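Local coordinates for Non-reducing end alpha-L-arabinofuranosidase BoGH43B (Bacteroides ovatus, PDB 5JOZ), which removes terminal non-reducing alpha-L-arabinofuranosyl residues from xyloglucan branches, converting 'S' units to 'X' units during xyloglucan breakdown, at residues V22-Y27 / Q243-S248; Y42-K45 / H49-L52; I53-S58 / L319-T324; F87-T92 / G112-P117. All blocks are in the same frame, centred on the assembly; numbering follows the deposited sequence.

How the contacts relate
Five four-stranded sheets of the catalytic domain form a five-bladed beta-propeller. From the N terminus, contact 1 opens in the first blade and closes only in the fifth, spanning most of this domain. Contacts 2 and 4 both fall within that span. Contact 2 is a short hairpin of the first blade and closes before contact 3 opens on the same strand, 51-55. Contact 3 runs on to residues 319-324 in the C-terminal concanavalin A-like domain, so it crosses contact 1. It also encloses contact 4, which stays within the second blade. Contact 1 therefore joins the first and last blades, contacts 2 and 4 lie within single blades, and contact 3 links the two domains.

Contact 1 (V22-Y27 / Q243-S248); sequences VGDDFY and QLKDGS
D24, F26, L244 and K245 carry a mixed apolar and charged contact between two hairpin turns of the five-bladed propeller. One turn joins strands 18-22 and 25-29 of the first blade. The other joins strands 234-243 and 249-256 of the fifth. The first is a type II' turn from V22 to D25. The second is a type I turn from L244 to G247.

At the buried end, CD2 of L244 meets the ring edge of F26, close to the ring plane, 3.4 Å from CZ. W50 and L300 also touch F26. At the exposed end, K245 stretches out fully beyond CG and reaches across to the first turn. Its CE passes 4.0 Å from C of G23. Its NZ makes a weak salt bridge to OD1 of D24, at 3.4 Å. D24 starts out pointing away, but its CG lies beside the backbone N (chi1 -64°), which brings the carboxylate back to the lysine.

In the second turn, D246 OD1 takes the backbone N of S248 (3.0 Å) in an Asx turn and also the OG of S248.

The contact pairs a buried apolar edge, L244 on F26, with a long ion pair at the surface, which is probably weak.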
loop_
_atom_site.group_PDB
_atom_site.type_symbol
_atom_site.label_atom_id
_atom_site.label_comp_id
_atom_site.label_asym_id
_atom_site.label_seq_id
_atom_site.Cartn_x
_atom_site.Cartn_y
_atom_site.Cartn_z
ATOM N N VAL A 22 -2.121 12.900 17.469
ATOM C CA VAL A 22 -2.068 14.336 17.684
ATOM C C VAL A 22 -3.387 14.715 18.366
ATOM O O VAL A 22 -4.402 14.883 17.692
ATOM C CB VAL A 22 -1.916 15.071 16.337
ATOM C CG1 VAL A 22 -1.861 16.582 16.555
ATOM C CG2 VAL A 22 -0.686 14.564 15.583
ATOM N N GLY A 23 -3.385 14.806 19.699
ATOM C CA GLY A 23 -4.609 15.095 20.448
ATOM C C GLY A 23 -5.588 13.940 20.298
ATOM O O GLY A 23 -5.214 12.800 20.531
ATOM N N ASP A 24 -6.826 14.230 19.890
ATOM C CA ASP A 24 -7.840 13.187 19.631
ATOM C C ASP A 24 -7.722 12.510 18.250
ATOM O O ASP A 24 -8.453 11.551 17.970
ATOM C CB ASP A 24 -9.264 13.753 19.799
ATOM C CG ASP A 24 -9.558 14.202 21.230
ATOM O OD1 ASP A 24 -9.267 13.442 22.177
ATOM O OD2 ASP A 24 -10.092 15.321 21.406
ATOM N N ASP A 25 -6.810 12.980 17.401
ATOM C CA ASP A 25 -6.691 12.474 16.034
ATOM C C ASP A 25 -5.504 11.535 15.842
ATOM O O ASP A 25 -4.424 11.769 16.395
ATOM C CB ASP A 25 -6.619 13.657 15.083
ATOM C CG ASP A 25 -7.887 14.473 15.120
ATOM O OD1 ASP A 25 -8.936 13.936 14.688
ATOM O OD2 ASP A 25 -7.850 15.618 15.616
ATOM N N PHE A 26 -5.737 10.461 15.082
ATOM C CA PHE A 26 -4.709 9.491 14.707
ATOM C C PHE A 26 -4.492 9.542 13.213
ATOM O O PHE A 26 -5.440 9.630 12.461
ATOM C CB PHE A 26 -5.104 8.070 15.102
ATOM C CG PHE A 26 -5.256 7.879 16.577
ATOM C CD1 PHE A 26 -6.457 8.174 17.203
ATOM C CD2 PHE A 26 -4.197 7.412 17.348
ATOM C CE1 PHE A 26 -6.607 8.008 18.569
ATOM C CE2 PHE A 26 -4.342 7.241 18.712
ATOM C CZ PHE A 26 -5.551 7.541 19.323
ATOM N N TYR A 27 -3.232 9.456 12.803
ATOM C CA TYR A 27 -2.850 9.479 11.400
ATOM C C TYR A 27 -1.909 8.322 11.123
ATOM O O TYR A 27 -1.107 7.932 11.973
ATOM C CB TYR A 27 -2.188 10.812 11.073
ATOM C CG TYR A 27 -3.119 11.965 11.320
ATOM C CD1 TYR A 27 -4.141 12.254 10.422
ATOM C CD2 TYR A 27 -3.002 12.758 12.452
ATOM C CE1 TYR A 27 -5.022 13.301 10.648
ATOM C CE2 TYR A 27 -3.871 13.816 12.680
ATOM C CZ TYR A 27 -4.882 14.075 11.779
ATOM O OH TYR A 27 -5.758 15.108 11.988
ATOM N N GLN A 243 0.495 5.706 22.024
ATOM C CA GLN A 243 -0.073 5.760 23.364
ATOM C C GLN A 243 -1.300 6.672 23.361
ATOM O O GLN A 243 -1.277 7.745 22.765
ATOM C CB GLN A 243 0.962 6.257 24.381
ATOM C CG GLN A 243 0.515 6.040 25.821
ATOM C CD GLN A 243 1.425 6.677 26.875
ATOM O OE1 GLN A 243 2.073 7.686 26.634
ATOM N NE2 GLN A 243 1.445 6.087 28.069
ATOM N N LEU A 244 -2.348 6.239 24.056
ATOM C CA LEU A 244 -3.587 7.011 24.202
ATOM C C LEU A 244 -3.535 7.929 25.425
ATOM O O LEU A 244 -2.699 7.758 26.307
ATOM C CB LEU A 244 -4.778 6.065 24.356
ATOM C CG LEU A 244 -4.900 4.932 23.350
ATOM C CD1 LEU A 244 -6.145 4.094 23.609
ATOM C CD2 LEU A 244 -4.933 5.494 21.954
ATOM N N LYS A 245 -4.475 8.862 25.484
ATOM C CA LYS A 245 -4.633 9.781 26.622
ATOM C C LYS A 245 -4.920 9.095 27.965
ATOM O O LYS A 245 -4.568 9.636 29.002
ATOM C CB LYS A 245 -5.737 10.792 26.341
ATOM C CG LYS A 245 -5.412 11.743 25.203
ATOM C CD LYS A 245 -6.543 12.736 24.978
ATOM C CE LYS A 245 -6.046 13.983 24.263
ATOM N NZ LYS A 245 -7.081 15.052 24.245
ATOM N N ASP A 246 -5.544 7.917 27.943
ATOM C CA ASP A 246 -5.703 7.106 29.161
ATOM C C ASP A 246 -4.428 6.344 29.559
ATOM O O ASP A 246 -4.469 5.525 30.469
ATOM C CB ASP A 246 -6.896 6.127 29.034
ATOM C CG ASP A 246 -6.548 4.824 28.294
ATOM O OD1 ASP A 246 -5.647 4.827 27.429
ATOM O OD2 ASP A 246 -7.188 3.787 28.583
ATOM N N GLY A 247 -3.319 6.571 28.862
ATOM C CA GLY A 247 -2.060 5.906 29.189
ATOM C C GLY A 247 -1.806 4.530 28.569
ATOM O O GLY A 247 -0.669 4.065 28.593
ATOM N N SER A 248 -2.832 3.895 27.999
ATOM C CA SER A 248 -2.701 2.565 27.410
ATOM C C SER A 248 -2.026 2.607 26.033
ATOM O O SER A 248 -1.980 3.648 25.362
ATOM C CB SER A 248 -4.068 1.856 27.322
ATOM O OG SER A 248 -4.929 2.488 26.380
#

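Contact 2 (Y42-K45 / H49-L52); sequences YHSK and HWKL
Y42 and L52 face each other in the hairpin of strands 40-44 and 51-55, as an antiparallel non-hydrogen-bonded pair. The Y42 side chain touches the other arm of the hairpin for most of its length. CB lies 3.6 Å from CE3 of W50. CD1 passes 3.9 Å from CA of L52. CE1 meets CD1 of the same leucine, which sits over one ring face, offset toward the rim. The tip, OH, leaves the hairpin and bonds to OD1 of N14.

H43 and K51 form the hydrogen-bonded pair. H43 N gives to K51 O at 2.8 Å, and K51 N returns the bond to H43 O at 3.0 Å. The H43 ring is engaged outside the hairpin: NE2 bonds to D25 and the ring stacks on Y27.

S44 CB sits above the centre of the six-membered ring of W50, 3.4 Å from the centroid, a clear CH-pi contact. Its OG stands anti to the backbone N (chi1 -176°) and gives a 2.8 Å hydrogen bond to H49 O, from above the carbonyl plane. An alanine at W50 would strip the cover from S44 CB and Y42 CB and is likely to open a gap beside F26.

This is the outer beta hairpin of the first propeller blade. Its Y42 side chain lies about 11 Å from that of D16, the probable proton acceptor.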
loop_
_atom_site.group_PDB
_atom_site.type_symbol
_atom_site.label_atom_id
_atom_site.label_comp_id
_atom_site.label_asym_id
_atom_site.label_seq_id
_atom_site.Cartn_x
_atom_site.Cartn_y
_atom_site.Cartn_z
ATOM N N TYR A 42 -4.050 8.011 6.174
ATOM C CA TYR A 42 -5.363 7.682 6.730
ATOM C C TYR A 42 -5.573 8.411 8.072
ATOM O O TYR A 42 -4.616 8.687 8.780
ATOM C CB TYR A 42 -5.487 6.169 6.935
ATOM C CG TYR A 42 -5.270 5.334 5.684
ATOM C CD1 TYR A 42 -6.335 5.027 4.813
ATOM C CD2 TYR A 42 -4.007 4.841 5.372
ATOM C CE1 TYR A 42 -6.131 4.247 3.679
ATOM C CE2 TYR A 42 -3.789 4.068 4.237
ATOM C CZ TYR A 42 -4.851 3.769 3.390
ATOM O OH TYR A 42 -4.607 3.008 2.257
ATOM N N HIS A 43 -6.832 8.691 8.405
ATOM C CA HIS A 43 -7.213 9.427 9.605
ATOM C C HIS A 43 -8.211 8.588 10.406
ATOM O O HIS A 43 -9.102 7.991 9.828
ATOM C CB HIS A 43 -7.826 10.763 9.194
ATOM C CG HIS A 43 -8.340 11.592 10.331
ATOM N ND1 HIS A 43 -9.381 12.480 10.182
ATOM C CD2 HIS A 43 -7.951 11.682 11.624
ATOM C CE1 HIS A 43 -9.624 13.070 11.336
ATOM N NE2 HIS A 43 -8.768 12.608 12.227
ATOM N N SER A 44 -8.031 8.521 11.727
ATOM C CA SER A 44 -9.004 7.881 12.622
ATOM C C SER A 44 -9.148 8.659 13.936
ATOM O O SER A 44 -8.265 9.433 14.302
ATOM C CB SER A 44 -8.583 6.432 12.898
ATOM O OG SER A 44 -9.532 5.713 13.682
ATOM N N LYS A 45 -10.282 8.462 14.612
ATOM C CA LYS A 45 -10.489 8.886 16.010
ATOM C C LYS A 45 -10.601 7.726 17.018
ATOM O O LYS A 45 -10.622 7.966 18.227
ATOM C CB LYS A 45 -11.730 9.785 16.108
ATOM C CG LYS A 45 -11.615 11.015 15.216
ATOM C CD LYS A 45 -12.633 12.095 15.531
ATOM C CE LYS A 45 -12.197 13.437 14.948
ATOM N NZ LYS A 45 -11.292 14.175 15.867
ATOM N N HIS A 49 -11.621 2.604 12.718
ATOM C CA HIS A 49 -12.243 3.086 11.504
ATOM C C HIS A 49 -11.373 4.176 10.877
ATOM O O HIS A 49 -11.125 5.226 11.472
ATOM C CB HIS A 49 -13.638 3.596 11.821
ATOM C CG HIS A 49 -14.538 2.540 12.384
ATOM N ND1 HIS A 49 -14.851 2.463 13.724
ATOM C CD2 HIS A 49 -15.166 1.498 11.790
ATOM C CE1 HIS A 49 -15.644 1.426 13.929
ATOM N NE2 HIS A 49 -15.848 0.822 12.772
ATOM N N TRP A 50 -10.917 3.902 9.666
ATOM C CA TRP A 50 -9.941 4.734 8.982
ATOM C C TRP A 50 -10.533 5.327 7.716
ATOM O O TRP A 50 -11.311 4.673 7.023
ATOM C CB TRP A 50 -8.688 3.906 8.682
ATOM C CG TRP A 50 -7.967 3.518 9.955
ATOM C CD1 TRP A 50 -8.175 2.403 10.704
ATOM C CD2 TRP A 50 -6.957 4.272 10.629
ATOM N NE1 TRP A 50 -7.348 2.407 11.805
ATOM C CE2 TRP A 50 -6.594 3.548 11.783
ATOM C CE3 TRP A 50 -6.320 5.491 10.365
ATOM C CZ2 TRP A 50 -5.619 3.999 12.672
ATOM C CZ3 TRP A 50 -5.338 5.941 11.247
ATOM C CH2 TRP A 50 -5.001 5.198 12.386
ATOM N N LYS A 51 -10.169 6.576 7.445
ATOM C CA LYS A 51 -10.592 7.298 6.257
ATOM C C LYS A 51 -9.365 7.861 5.570
ATOM O O LYS A 51 -8.507 8.471 6.227
ATOM C CB LYS A 51 -11.532 8.453 6.640
ATOM C CG LYS A 51 -12.016 9.302 5.467
ATOM C CD LYS A 51 -13.145 10.247 5.861
ATOM C CE LYS A 51 -14.239 10.319 4.797
ATOM N NZ LYS A 51 -13.884 11.233 3.682
ATOM N N LEU A 52 -9.310 7.693 4.245
ATOM C CA LEU A 52 -8.210 8.211 3.440
ATOM C C LEU A 52 -8.433 9.707 3.283
ATOM O O LEU A 52 -9.526 10.121 2.894
ATOM C CB LEU A 52 -8.203 7.516 2.079
ATOM C CG LEU A 52 -7.127 7.866 1.057
ATOM C CD1 LEU A 52 -5.734 7.567 1.600
ATOM C CD2 LEU A 52 -7.390 7.097 -0.225
HETATM O O HOH W 1 -12.479 6.749 13.729
#

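Contact 3 (I53-S58 / L319-T324); sequences IGHALS and LGLDWT
The carbonyl oxygen of L321 points at the edge of the H55 imidazole, near the ring plane, and lies 3.2 Å from the ring carbon CE1. No hydrogen bond joins the two segments. The contact is an interdomain one. H55 belongs to strand 51-55, the outermost strand of the first propeller blade, and L321 to the C-terminal concanavalin A-like domain.

L321 sits in a type I turn from G320 to W323, closed by the bond from W323 N to G320 O (3.0 Å). The turn presents the L321 side chain to the propeller. The leucine also touches L52, one residue before the segment 53-58. On the propeller side the strand is irregular. I53 and G54 both face V41, a classic beta bulge, and the chain turns a corner at A56. S58 OG bonds back to H55 O at 2.9 Å across this corner.

Behind the turn, W323 is fixed within its own domain. Its NE1 bonds to D312, R363 makes a cation-pi contact with it, and F501 meets it edge to face. T324 OG1 gives to D322 O at 2.8 Å from above the carbonyl plane.

Against 53-58, CD1 of L321 packs on backbone, 3.7 Å from C of I53.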
loop_
_atom_site.group_PDB
_atom_site.type_symbol
_atom_site.label_atom_id
_atom_site.label_comp_id
_atom_site.label_asym_id
_atom_site.label_seq_id
_atom_site.Cartn_x
_atom_site.Cartn_y
_atom_site.Cartn_z
ATOM N N ILE A 53 -7.425 10.517 3.618
ATOM C CA ILE A 53 -7.533 11.991 3.519
ATOM C C ILE A 53 -6.541 12.669 2.567
ATOM O O ILE A 53 -6.728 13.832 2.204
ATOM C CB ILE A 53 -7.436 12.682 4.907
ATOM C CG1 ILE A 53 -6.093 12.400 5.601
ATOM C CG2 ILE A 53 -8.598 12.259 5.807
ATOM C CD1 ILE A 53 -5.760 13.444 6.645
ATOM N N GLY A 54 -5.486 11.965 2.175
ATOM C CA GLY A 54 -4.498 12.532 1.271
ATOM C C GLY A 54 -3.376 11.547 1.055
ATOM O O GLY A 54 -3.480 10.377 1.441
ATOM N N HIS A 55 -2.312 12.022 0.421
ATOM C CA HIS A 55 -1.091 11.250 0.247
ATOM C C HIS A 55 0.081 12.169 0.556
ATOM O O HIS A 55 0.044 13.355 0.227
ATOM C CB HIS A 55 -1.011 10.713 -1.185
ATOM C CG HIS A 55 -2.153 9.820 -1.557
ATOM N ND1 HIS A 55 -3.410 10.306 -1.844
ATOM C CD2 HIS A 55 -2.236 8.474 -1.674
ATOM C CE1 HIS A 55 -4.221 9.296 -2.103
ATOM N NE2 HIS A 55 -3.531 8.175 -2.017
ATOM N N ALA A 56 1.116 11.638 1.195
ATOM C CA ALA A 56 2.297 12.441 1.504
ATOM C C ALA A 56 2.979 12.894 0.223
ATOM O O ALA A 56 3.494 14.003 0.156
ATOM C CB ALA A 56 3.273 11.672 2.366
ATOM N N LEU A 57 2.959 12.029 -0.792
ATOM C CA LEU A 57 3.645 12.280 -2.053
ATOM C C LEU A 57 2.633 12.353 -3.219
ATOM O O LEU A 57 2.523 11.437 -4.053
ATOM C CB LEU A 57 4.735 11.212 -2.261
ATOM C CG LEU A 57 5.621 10.829 -1.052
ATOM C CD1 LEU A 57 6.601 9.754 -1.474
ATOM C CD2 LEU A 57 6.373 12.023 -0.447
ATOM N N SER A 58 1.917 13.479 -3.254
ATOM C CA SER A 58 0.872 13.772 -4.251
ATOM C C SER A 58 1.361 14.507 -5.518
ATOM O O SER A 58 0.535 14.848 -6.376
ATOM C CB SER A 58 -0.246 14.614 -3.607
ATOM O OG SER A 58 -0.815 13.982 -2.467
ATOM N N LEU A 319 -10.674 13.714 -8.871
ATOM C CA LEU A 319 -10.578 12.258 -8.852
ATOM C C LEU A 319 -10.515 11.760 -7.413
ATOM O O LEU A 319 -9.776 12.318 -6.590
ATOM C CB LEU A 319 -9.321 11.797 -9.606
ATOM C CG LEU A 319 -9.164 10.317 -9.980
ATOM C CD1 LEU A 319 -10.184 9.895 -11.035
ATOM C CD2 LEU A 319 -7.756 10.051 -10.493
ATOM N N GLY A 320 -11.286 10.708 -7.126
ATOM C CA GLY A 320 -11.310 10.095 -5.811
ATOM C C GLY A 320 -9.934 9.629 -5.364
ATOM O O GLY A 320 -9.143 9.114 -6.166
ATOM N N LEU A 321 -9.670 9.809 -4.072
ATOM C CA LEU A 321 -8.352 9.589 -3.475
ATOM C C LEU A 321 -7.851 8.152 -3.581
ATOM O O LEU A 321 -6.648 7.943 -3.623
ATOM C CB LEU A 321 -8.362 10.045 -2.002
ATOM C CG LEU A 321 -8.505 11.560 -1.756
ATOM C CD1 LEU A 321 -8.714 11.858 -0.282
ATOM C CD2 LEU A 321 -7.289 12.318 -2.274
ATOM N N ASP A 322 -8.775 7.181 -3.642
ATOM C CA ASP A 322 -8.455 5.753 -3.788
ATOM C C ASP A 322 -7.831 5.435 -5.161
ATOM O O ASP A 322 -7.103 4.437 -5.294
ATOM C CB ASP A 322 -9.712 4.860 -3.603
ATOM C CG ASP A 322 -10.304 4.910 -2.181
ATOM O OD1 ASP A 322 -9.648 4.469 -1.219
ATOM O OD2 ASP A 322 -11.455 5.363 -2.025
ATOM N N TRP A 323 -8.124 6.254 -6.180
ATOM C CA TRP A 323 -7.595 6.017 -7.538
ATOM C C TRP A 323 -6.091 6.211 -7.584
ATOM O O TRP A 323 -5.545 7.132 -6.968
ATOM C CB TRP A 323 -8.312 6.869 -8.589
ATOM C CG TRP A 323 -9.735 6.424 -8.758
ATOM C CD1 TRP A 323 -10.863 7.121 -8.451
ATOM C CD2 TRP A 323 -10.166 5.145 -9.221
ATOM N NE1 TRP A 323 -11.977 6.361 -8.717
ATOM C CE2 TRP A 323 -11.574 5.140 -9.189
ATOM C CE3 TRP A 323 -9.493 4.001 -9.672
ATOM C CZ2 TRP A 323 -12.325 4.033 -9.585
ATOM C CZ3 TRP A 323 -10.235 2.905 -10.065
ATOM C CH2 TRP A 323 -11.637 2.925 -10.023
ATOM N N THR A 324 -5.436 5.314 -8.316
ATOM C CA THR A 324 -3.995 5.137 -8.235
ATOM C C THR A 324 -3.380 4.876 -9.617
ATOM O O THR A 324 -3.941 4.131 -10.427
ATOM C CB THR A 324 -3.671 3.946 -7.299
ATOM O OG1 THR A 324 -4.458 4.046 -6.106
ATOM C CG2 THR A 324 -2.223 3.957 -6.910
#

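Contact 4 (F87-T92 / G112-P117); sequences FYVIGT and GPWSDP
W114 pushes the outer rim of its indole against F87 and V89 in the second propeller blade. The tryptophan lies in the loop between strands 102-107 and 118-119. Its partners are on strand 86-94.

The apolar contacts come first. CH2 of W114 is 3.4 Å from CG2 of V89, and CZ3 follows at 3.6 Å. The two side chains cross at about a right angle. CH2 also lies 3.7 Å from CB of F87, whose ring leads away to pack edge to face with Y27 of the first blade. With CG1 of V89 anti to the backbone N (chi1 174°), CG2 lies on the N side, and this branch meets the indole. V105 and A107, on the strand in between, touch W114 as well.

The polar contacts hold the loop. W114 NE1 bonds to P110 O, and W114 O takes a bond from R59. Outside the two segments, R59 also pairs through its NH2 with OD1 of D116, as a salt bridge. S115 OG gives to D116 O at 2.9 Å.

A serine in place of W114 would probably leave P110 O without its indole donor and open a gap against V89 and F87.

The indole thus buries its hydrocarbon rim in the blade while its one N-H remains satisfied.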
loop_
_atom_site.group_PDB
_atom_site.type_symbol
_atom_site.label_atom_id
_atom_site.label_comp_id
_atom_site.label_asym_id
_atom_site.label_seq_id
_atom_site.Cartn_x
_atom_site.Cartn_y
_atom_site.Cartn_z
ATOM N N PHE A 87 3.744 18.065 10.730
ATOM C CA PHE A 87 3.825 16.621 10.489
ATOM C C PHE A 87 5.042 16.335 9.649
ATOM O O PHE A 87 5.369 17.123 8.781
ATOM C CB PHE A 87 2.598 16.122 9.728
ATOM C CG PHE A 87 1.336 16.232 10.501
ATOM C CD1 PHE A 87 0.636 17.432 10.548
ATOM C CD2 PHE A 87 0.831 15.132 11.183
ATOM C CE1 PHE A 87 -0.537 17.538 11.277
ATOM C CE2 PHE A 87 -0.344 15.234 11.909
ATOM C CZ PHE A 87 -1.025 16.432 11.963
ATOM N N TYR A 88 5.692 15.199 9.899
ATOM C CA TYR A 88 6.893 14.779 9.176
ATOM C C TYR A 88 6.693 13.348 8.694
ATOM O O TYR A 88 6.237 12.497 9.462
ATOM C CB TYR A 88 8.116 14.804 10.096
ATOM C CG TYR A 88 8.549 16.182 10.553
ATOM C CD1 TYR A 88 7.885 16.830 11.583
ATOM C CD2 TYR A 88 9.626 16.825 9.961
ATOM C CE1 TYR A 88 8.277 18.086 12.009
ATOM C CE2 TYR A 88 10.028 18.088 10.376
ATOM C CZ TYR A 88 9.346 18.715 11.403
ATOM O OH TYR A 88 9.719 19.968 11.822
ATOM N N VAL A 89 7.016 13.098 7.424
ATOM C CA VAL A 89 7.012 11.757 6.886
ATOM C C VAL A 89 8.339 11.476 6.206
ATOM O O VAL A 89 8.659 12.100 5.200
ATOM C CB VAL A 89 5.860 11.529 5.891
ATOM C CG1 VAL A 89 5.984 10.160 5.240
ATOM C CG2 VAL A 89 4.530 11.628 6.610
ATOM N N ILE A 90 9.074 10.507 6.742
ATOM C CA ILE A 90 10.377 10.109 6.222
ATOM C C ILE A 90 10.215 8.735 5.576
ATOM O O ILE A 90 9.473 7.898 6.080
ATOM C CB ILE A 90 11.462 10.113 7.351
ATOM C CG1 ILE A 90 12.876 10.150 6.770
ATOM C CG2 ILE A 90 11.349 8.912 8.277
ATOM C CD1 ILE A 90 13.961 10.351 7.801
ATOM N N GLY A 91 10.878 8.519 4.445
ATOM C CA GLY A 91 10.902 7.206 3.804
ATOM C C GLY A 91 12.087 7.070 2.888
ATOM O O GLY A 91 12.987 7.919 2.897
ATOM N N THR A 92 12.102 6.004 2.101
ATOM C CA THR A 92 13.140 5.797 1.084
ATOM C C THR A 92 12.522 5.526 -0.297
ATOM O O THR A 92 11.584 4.748 -0.414
ATOM C CB THR A 92 14.030 4.606 1.450
ATOM O OG1 THR A 92 14.189 4.542 2.867
ATOM C CG2 THR A 92 15.400 4.730 0.794
ATOM N N GLY A 112 -2.750 17.650 3.363
ATOM C CA GLY A 112 -1.908 18.319 2.368
ATOM C C GLY A 112 -2.176 19.821 2.372
ATOM O O GLY A 112 -3.158 20.269 2.974
ATOM N N PRO A 113 -1.347 20.618 1.694
ATOM C CA PRO A 113 -0.233 20.156 0.860
ATOM C C PRO A 113 1.032 19.789 1.644
ATOM O O PRO A 113 1.315 20.391 2.685
ATOM C CB PRO A 113 0.056 21.388 -0.003
ATOM C CG PRO A 113 -0.268 22.541 0.903
ATOM C CD PRO A 113 -1.509 22.088 1.619
ATOM N N TRP A 114 1.787 18.821 1.131
ATOM C CA TRP A 114 3.090 18.475 1.693
ATOM C C TRP A 114 4.196 19.172 0.910
ATOM O O TRP A 114 4.034 19.468 -0.266
ATOM C CB TRP A 114 3.310 16.964 1.658
ATOM C CG TRP A 114 2.392 16.207 2.597
ATOM C CD1 TRP A 114 1.089 15.868 2.374
ATOM C CD2 TRP A 114 2.719 15.699 3.893
ATOM N NE1 TRP A 114 0.586 15.188 3.450
ATOM C CE2 TRP A 114 1.562 15.064 4.395
ATOM C CE3 TRP A 114 3.878 15.725 4.683
ATOM C CZ2 TRP A 114 1.525 14.458 5.657
ATOM C CZ3 TRP A 114 3.849 15.120 5.932
ATOM C CH2 TRP A 114 2.675 14.488 6.408
ATOM N N SER A 115 5.329 19.393 1.565
ATOM C CA SER A 115 6.501 19.999 0.938
ATOM C C SER A 115 7.180 19.100 -0.106
ATOM O O SER A 115 6.868 17.896 -0.239
ATOM C CB SER A 115 7.541 20.349 2.013
ATOM O OG SER A 115 8.166 19.179 2.536
ATOM N N ASP A 116 8.139 19.699 -0.820
ATOM C CA ASP A 116 9.083 18.961 -1.666
ATOM C C ASP A 116 10.014 18.178 -0.743
ATOM O O ASP A 116 10.055 18.457 0.453
ATOM C CB ASP A 116 9.857 19.934 -2.572
ATOM C CG ASP A 116 8.969 20.590 -3.642
ATOM O OD1 ASP A 116 7.819 20.143 -3.867
ATOM O OD2 ASP A 116 9.434 21.558 -4.277
ATOM N N PRO A 117 10.749 17.184 -1.276
ATOM C CA PRO A 117 11.561 16.372 -0.367
ATOM C C PRO A 117 12.800 17.093 0.162
ATOM O O PRO A 117 13.428 17.884 -0.545
ATOM C CB PRO A 117 11.981 15.167 -1.213
ATOM C CG PRO A 117 11.651 15.487 -2.621
ATOM C CD PRO A 117 10.924 16.793 -2.688
#